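Local coordinates for putative type VI secretion protein (Escherichia coli, PDB 6SKI) that probably hydrolyses phospholipids as a toxic effector lipase that is loaded on the VgrG spike of the type VI secretion system, at residues A207-I221 with Y230-G242. Residues are numbered along the deposited sequence; the frame is centred on the assembly and turned at random.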
loop_
_atom_site.group_PDB
_atom_site.type_symbol
_atom_site.label_atom_id
_atom_site.label_comp_id
_atom_site.label_asym_id
_atom_site.label_seq_id
_atom_site.Cartn_x
_atom_site.Cartn_y
_atom_site.Cartn_z
ATOM N N ALA A 207 -7.393 -5.480 9.222
ATOM C CA ALA A 207 -7.934 -6.798 9.514
ATOM C C ALA A 207 -7.964 -7.037 11.013
ATOM O O ALA A 207 -8.955 -7.548 11.547
ATOM C CB ALA A 207 -7.114 -7.874 8.807
ATOM N N ASN A 208 -6.921 -6.596 11.715
ATOM C CA ASN A 208 -6.893 -6.793 13.156
ATOM C C ASN A 208 -7.988 -5.982 13.827
ATOM O O ASN A 208 -8.647 -6.466 14.754
ATOM C CB ASN A 208 -5.519 -6.436 13.707
ATOM C CG ASN A 208 -4.508 -7.537 13.490
ATOM O OD1 ASN A 208 -3.424 -7.305 12.964
ATOM N ND2 ASN A 208 -4.862 -8.750 13.890
ATOM N N ARG A 209 -8.227 -4.763 13.342
ATOM C CA ARG A 209 -9.324 -3.970 13.878
ATOM C C ARG A 209 -10.658 -4.662 13.640
ATOM O O ARG A 209 -11.587 -4.524 14.441
ATOM C CB ARG A 209 -9.318 -2.577 13.256
ATOM C CG ARG A 209 -8.082 -1.777 13.593
ATOM C CD ARG A 209 -8.135 -0.391 12.994
ATOM N NE ARG A 209 -9.204 0.408 13.577
ATOM C CZ ARG A 209 -9.220 1.736 13.587
ATOM N NH1 ARG A 209 -8.222 2.415 13.047
ATOM N NH2 ARG A 209 -10.234 2.383 14.138
ATOM N N VAL A 210 -10.774 -5.411 12.544
ATOM C CA VAL A 210 -11.997 -6.171 12.323
ATOM C C VAL A 210 -12.021 -7.389 13.231
ATOM O O VAL A 210 -13.081 -7.807 13.709
ATOM C CB VAL A 210 -12.130 -6.556 10.840
ATOM C CG1 VAL A 210 -13.341 -7.440 10.627
ATOM C CG2 VAL A 210 -12.221 -5.315 9.983
ATOM N N MET A 211 -10.852 -7.966 13.506
ATOM C CA MET A 211 -10.797 -9.123 14.389
ATOM C C MET A 211 -11.078 -8.723 15.829
ATOM O O MET A 211 -11.768 -9.444 16.557
ATOM C CB MET A 211 -9.433 -9.798 14.275
ATOM C CG MET A 211 -9.415 -11.253 14.677
ATOM S SD MET A 211 -7.733 -11.824 14.954
ATOM C CE MET A 211 -8.035 -13.498 15.506
ATOM N N GLU A 212 -10.561 -7.571 16.247
ATOM C CA GLU A 212 -10.831 -7.021 17.566
ATOM C C GLU A 212 -12.219 -6.415 17.676
ATOM O O GLU A 212 -12.585 -5.946 18.759
ATOM C CB GLU A 212 -9.786 -5.960 17.903
ATOM C CG GLU A 212 -8.442 -6.529 18.292
ATOM C CD GLU A 212 -7.309 -5.564 18.021
ATOM O OE1 GLU A 212 -6.156 -6.024 17.896
ATOM O OE2 GLU A 212 -7.572 -4.346 17.926
ATOM N N GLN A 213 -12.989 -6.420 16.590
ATOM C CA GLN A 213 -14.316 -5.815 16.537
ATOM C C GLN A 213 -14.269 -4.373 17.033
ATOM O O GLN A 213 -14.912 -3.991 18.011
ATOM C CB GLN A 213 -15.328 -6.654 17.316
ATOM C CG GLN A 213 -15.546 -8.019 16.699
ATOM C CD GLN A 213 -16.406 -7.951 15.457
ATOM O OE1 GLN A 213 -16.087 -8.549 14.431
ATOM N NE2 GLN A 213 -17.506 -7.220 15.543
ATOM N N ASP A 214 -13.468 -3.579 16.335
ATOM C CA ASP A 214 -13.292 -2.180 16.685
ATOM C C ASP A 214 -14.632 -1.455 16.611
ATOM O O ASP A 214 -15.356 -1.603 15.617
ATOM C CB ASP A 214 -12.283 -1.528 15.744
ATOM C CG ASP A 214 -11.664 -0.279 16.327
ATOM O OD1 ASP A 214 -12.307 0.787 16.278
ATOM O OD2 ASP A 214 -10.527 -0.362 16.831
ATOM N N PRO A 215 -15.005 -0.685 17.634
ATOM C CA PRO A 215 -16.289 0.024 17.577
ATOM C C PRO A 215 -16.347 1.082 16.494
ATOM O O PRO A 215 -17.448 1.445 16.066
ATOM C CB PRO A 215 -16.393 0.636 18.979
ATOM C CG PRO A 215 -15.621 -0.334 19.819
ATOM C CD PRO A 215 -14.408 -0.572 18.973
ATOM N N ALA A 216 -15.201 1.595 16.042
ATOM C CA ALA A 216 -15.214 2.570 14.958
ATOM C C ALA A 216 -15.700 1.950 13.659
ATOM O O ALA A 216 -16.347 2.628 12.856
ATOM C CB ALA A 216 -13.824 3.174 14.771
ATOM N N ILE A 217 -15.425 0.663 13.445
ATOM C CA ILE A 217 -15.916 -0.006 12.247
ATOM C C ILE A 217 -17.431 -0.122 12.288
ATOM O O ILE A 217 -18.113 0.142 11.292
ATOM C CB ILE A 217 -15.255 -1.385 12.092
ATOM C CG1 ILE A 217 -13.747 -1.275 12.273
ATOM C CG2 ILE A 217 -15.569 -1.964 10.728
ATOM C CD1 ILE A 217 -13.043 -2.589 12.225
ATOM N N ALA A 218 -17.982 -0.537 13.430
ATOM C CA ALA A 218 -19.430 -0.618 13.561
ATOM C C ALA A 218 -20.065 0.757 13.424
ATOM O O ALA A 218 -21.138 0.899 12.828
ATOM C CB ALA A 218 -19.801 -1.255 14.897
ATOM N N ARG A 219 -19.410 1.784 13.968
ATOM C CA ARG A 219 -19.905 3.147 13.818
ATOM C C ARG A 219 -19.927 3.567 12.358
ATOM O O ARG A 219 -20.876 4.214 11.907
ATOM C CB ARG A 219 -19.042 4.106 14.632
ATOM C CG ARG A 219 -19.546 4.366 16.031
ATOM C CD ARG A 219 -18.615 5.305 16.756
ATOM N NE ARG A 219 -17.806 4.604 17.744
ATOM C CZ ARG A 219 -16.510 4.819 17.926
ATOM N NH1 ARG A 219 -15.875 5.711 17.180
ATOM N NH2 ARG A 219 -15.847 4.138 18.850
ATOM N N ALA A 220 -18.892 3.203 11.600
ATOM C CA ALA A 220 -18.855 3.552 10.186
ATOM C C ALA A 220 -19.924 2.801 9.402
ATOM O O ALA A 220 -20.567 3.372 8.513
ATOM C CB ALA A 220 -17.468 3.267 9.612
ATOM N N ILE A 221 -20.131 1.523 9.720
ATOM C CA ILE A 221 -21.161 0.749 9.032
ATOM C C ILE A 221 -22.541 1.313 9.336
ATOM O O ILE A 221 -23.411 1.370 8.461
ATOM C CB ILE A 221 -21.064 -0.740 9.404
ATOM C CG1 ILE A 221 -19.683 -1.290 9.066
ATOM C CG2 ILE A 221 -22.115 -1.538 8.665
ATOM C CD1 ILE A 221 -19.439 -2.675 9.602
ATOM N N TYR A 230 -28.265 -4.350 10.263
ATOM C CA TYR A 230 -27.453 -5.337 9.568
ATOM C C TYR A 230 -27.105 -6.446 10.544
ATOM O O TYR A 230 -26.720 -6.176 11.685
ATOM C CB TYR A 230 -26.181 -4.725 8.968
ATOM C CG TYR A 230 -25.263 -4.022 9.941
ATOM C CD1 TYR A 230 -25.428 -2.681 10.235
ATOM C CD2 TYR A 230 -24.203 -4.694 10.528
ATOM C CE1 TYR A 230 -24.584 -2.037 11.106
ATOM C CE2 TYR A 230 -23.355 -4.057 11.399
ATOM C CZ TYR A 230 -23.548 -2.729 11.683
ATOM O OH TYR A 230 -22.701 -2.092 12.556
ATOM N N ASP A 231 -27.255 -7.688 10.100
ATOM C CA ASP A 231 -26.979 -8.834 10.946
ATOM C C ASP A 231 -25.482 -9.134 10.942
ATOM O O ASP A 231 -24.688 -8.472 10.270
ATOM C CB ASP A 231 -27.793 -10.036 10.478
ATOM C CG ASP A 231 -28.134 -10.981 11.604
ATOM O OD1 ASP A 231 -28.168 -10.532 12.766
ATOM O OD2 ASP A 231 -28.372 -12.173 11.329
ATOM N N GLY A 232 -25.085 -10.141 11.709
ATOM C CA GLY A 232 -23.690 -10.514 11.775
ATOM C C GLY A 232 -22.933 -9.714 12.810
ATOM O O GLY A 232 -23.490 -8.931 13.583
ATOM N N LYS A 233 -21.623 -9.931 12.826
ATOM C CA LYS A 233 -20.752 -9.179 13.714
ATOM C C LYS A 233 -20.883 -7.689 13.419
ATOM O O LYS A 233 -20.786 -7.283 12.254
ATOM C CB LYS A 233 -19.304 -9.629 13.545
ATOM C CG LYS A 233 -19.054 -11.059 13.978
ATOM C CD LYS A 233 -17.725 -11.564 13.459
ATOM C CE LYS A 233 -17.530 -13.032 13.783
ATOM N NZ LYS A 233 -18.586 -13.883 13.172
ATOM N N PRO A 234 -21.101 -6.849 14.433
ATOM C CA PRO A 234 -21.364 -5.426 14.166
ATOM C C PRO A 234 -20.225 -4.706 13.471
ATOM O O PRO A 234 -20.468 -3.704 12.790
ATOM C CB PRO A 234 -21.622 -4.867 15.570
ATOM C CG PRO A 234 -20.839 -5.780 16.454
ATOM C CD PRO A 234 -21.127 -7.129 15.876
ATOM N N SER A 235 -18.990 -5.180 13.619
ATOM C CA SER A 235 -17.848 -4.592 12.938
ATOM C C SER A 235 -17.451 -5.366 11.693
ATOM O O SER A 235 -16.483 -4.988 11.027
ATOM C CB SER A 235 -16.651 -4.497 13.888
ATOM O OG SER A 235 -16.831 -3.459 14.832
ATOM N N GLY A 236 -18.155 -6.438 11.370
ATOM C CA GLY A 236 -17.922 -7.161 10.141
ATOM C C GLY A 236 -16.988 -8.336 10.318
ATOM O O GLY A 236 -16.567 -8.694 11.420
ATOM N N GLU A 237 -16.667 -8.949 9.183
ATOM C CA GLU A 237 -15.741 -10.066 9.113
ATOM C C GLU A 237 -14.891 -9.892 7.864
ATOM O O GLU A 237 -15.326 -9.282 6.888
ATOM C CB GLU A 237 -16.502 -11.398 9.096
ATOM C CG GLU A 237 -15.656 -12.630 8.873
ATOM C CD GLU A 237 -16.399 -13.905 9.201
ATOM O OE1 GLU A 237 -17.572 -13.817 9.616
ATOM O OE2 GLU A 237 -15.811 -14.995 9.044
ATOM N N VAL A 238 -13.668 -10.410 7.900
ATOM C CA VAL A 238 -12.759 -10.333 6.762
ATOM C C VAL A 238 -12.784 -11.672 6.040
ATOM O O VAL A 238 -12.535 -12.718 6.649
ATOM C CB VAL A 238 -11.333 -9.964 7.194
ATOM C CG1 VAL A 238 -10.414 -9.944 5.990
ATOM C CG2 VAL A 238 -11.321 -8.618 7.874
ATOM N N ARG A 239 -13.096 -11.642 4.745
ATOM C CA ARG A 239 -13.119 -12.860 3.945
ATOM C C ARG A 239 -11.744 -13.179 3.374
ATOM O O ARG A 239 -11.209 -14.269 3.589
ATOM C CB ARG A 239 -14.150 -12.735 2.822
ATOM C CG ARG A 239 -14.421 -14.040 2.102
ATOM C CD ARG A 239 -15.446 -13.875 1.002
ATOM N NE ARG A 239 -15.207 -12.686 0.194
ATOM C CZ ARG A 239 -15.963 -12.329 -0.836
ATOM N NH1 ARG A 239 -17.001 -13.073 -1.182
ATOM N NH2 ARG A 239 -15.681 -11.234 -1.522
ATOM N N PHE A 240 -11.160 -12.239 2.636
ATOM C CA PHE A 240 -9.862 -12.434 2.007
ATOM C C PHE A 240 -8.943 -11.272 2.340
ATOM O O PHE A 240 -9.339 -10.109 2.227
ATOM C CB PHE A 240 -9.990 -12.572 0.489
ATOM C CG PHE A 240 -8.678 -12.783 -0.208
ATOM C CD1 PHE A 240 -7.988 -13.969 -0.067
ATOM C CD2 PHE A 240 -8.131 -11.791 -0.996
ATOM C CE1 PHE A 240 -6.787 -14.164 -0.701
ATOM C CE2 PHE A 240 -6.928 -11.984 -1.632
ATOM C CZ PHE A 240 -6.256 -13.170 -1.482
ATOM N N LEU A 241 -7.721 -11.592 2.752
ATOM C CA LEU A 241 -6.670 -10.610 2.984
ATOM C C LEU A 241 -5.608 -10.804 1.911
ATOM O O LEU A 241 -4.913 -11.824 1.896
ATOM C CB LEU A 241 -6.079 -10.765 4.382
ATOM C CG LEU A 241 -5.161 -9.656 4.891
ATOM C CD1 LEU A 241 -5.872 -8.330 4.881
ATOM C CD2 LEU A 241 -4.674 -9.984 6.286
ATOM N N GLY A 242 -5.484 -9.831 1.014
ATOM C CA GLY A 242 -4.508 -9.922 -0.050
ATOM C C GLY A 242 -3.394 -8.914 0.108
ATOM O O GLY A 242 -3.618 -7.708 -0.007
#
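In the alpha/beta-hydrolase-type core, the turn before strand 237-243 packs its Ser-235 against Asp-214, between helices 198-211 and 215-225, and against Ala-218 in the first turn of the second. Ser-235 OG donates a hydrogen bond to Asp-214 O; its modelled length of 2.5 Å is doubtful at this resolution. The hydroxyl lies beside its own backbone N (chi1 -74°), which points it at the start of the second helix. Asp-214 is the N-cap of that helix. Its OD1 accepts from Ala-216 N at 3.0 Å, so the carbonyl of Asp-214 takes the serine of the turn while its carboxylate caps the helix. The same OD1 forms a salt bridge with Arg-209 NH2, and the hydrogen bond within it is weak. The preceding helix ends in a Schellman motif, with Gln-213 at positive phi. The bent side chain of Gln-213 lies against Ser-235 and crosses Lys-233 at about a right angle.

Lys-233 to Gly-236 form a type I beta turn that leads into the strand. Ala-218 CB packs on Pro-234 CB at 4.1 Å. Pro-234 O accepts from Tyr-230 OH at 2.8 Å, in the carbonyl plane and on a lone pair. This bond helps fix the phenol ring. Ile-221 places CG2 over one face of that ring in a CH-pi contact, 3.6 Å from the centroid and 18° off the normal. Its other branch ends in CD1, 3.5 Å from Pro-234 O.

The link from strand 184-195 through the two helices to strand 237-243 is a beta-alpha-beta crossover between parallel neighbours. Val-210 and Val-238 pack helix 198-211 on the strand, with CG1 of Val-210 3.6 Å from CG2 of Val-238. Val-210 also touches Phe-191 of strand 184-195. Further along, Ala-207 CB rests on both methyls of Leu-241, 4.1 Å from CD2.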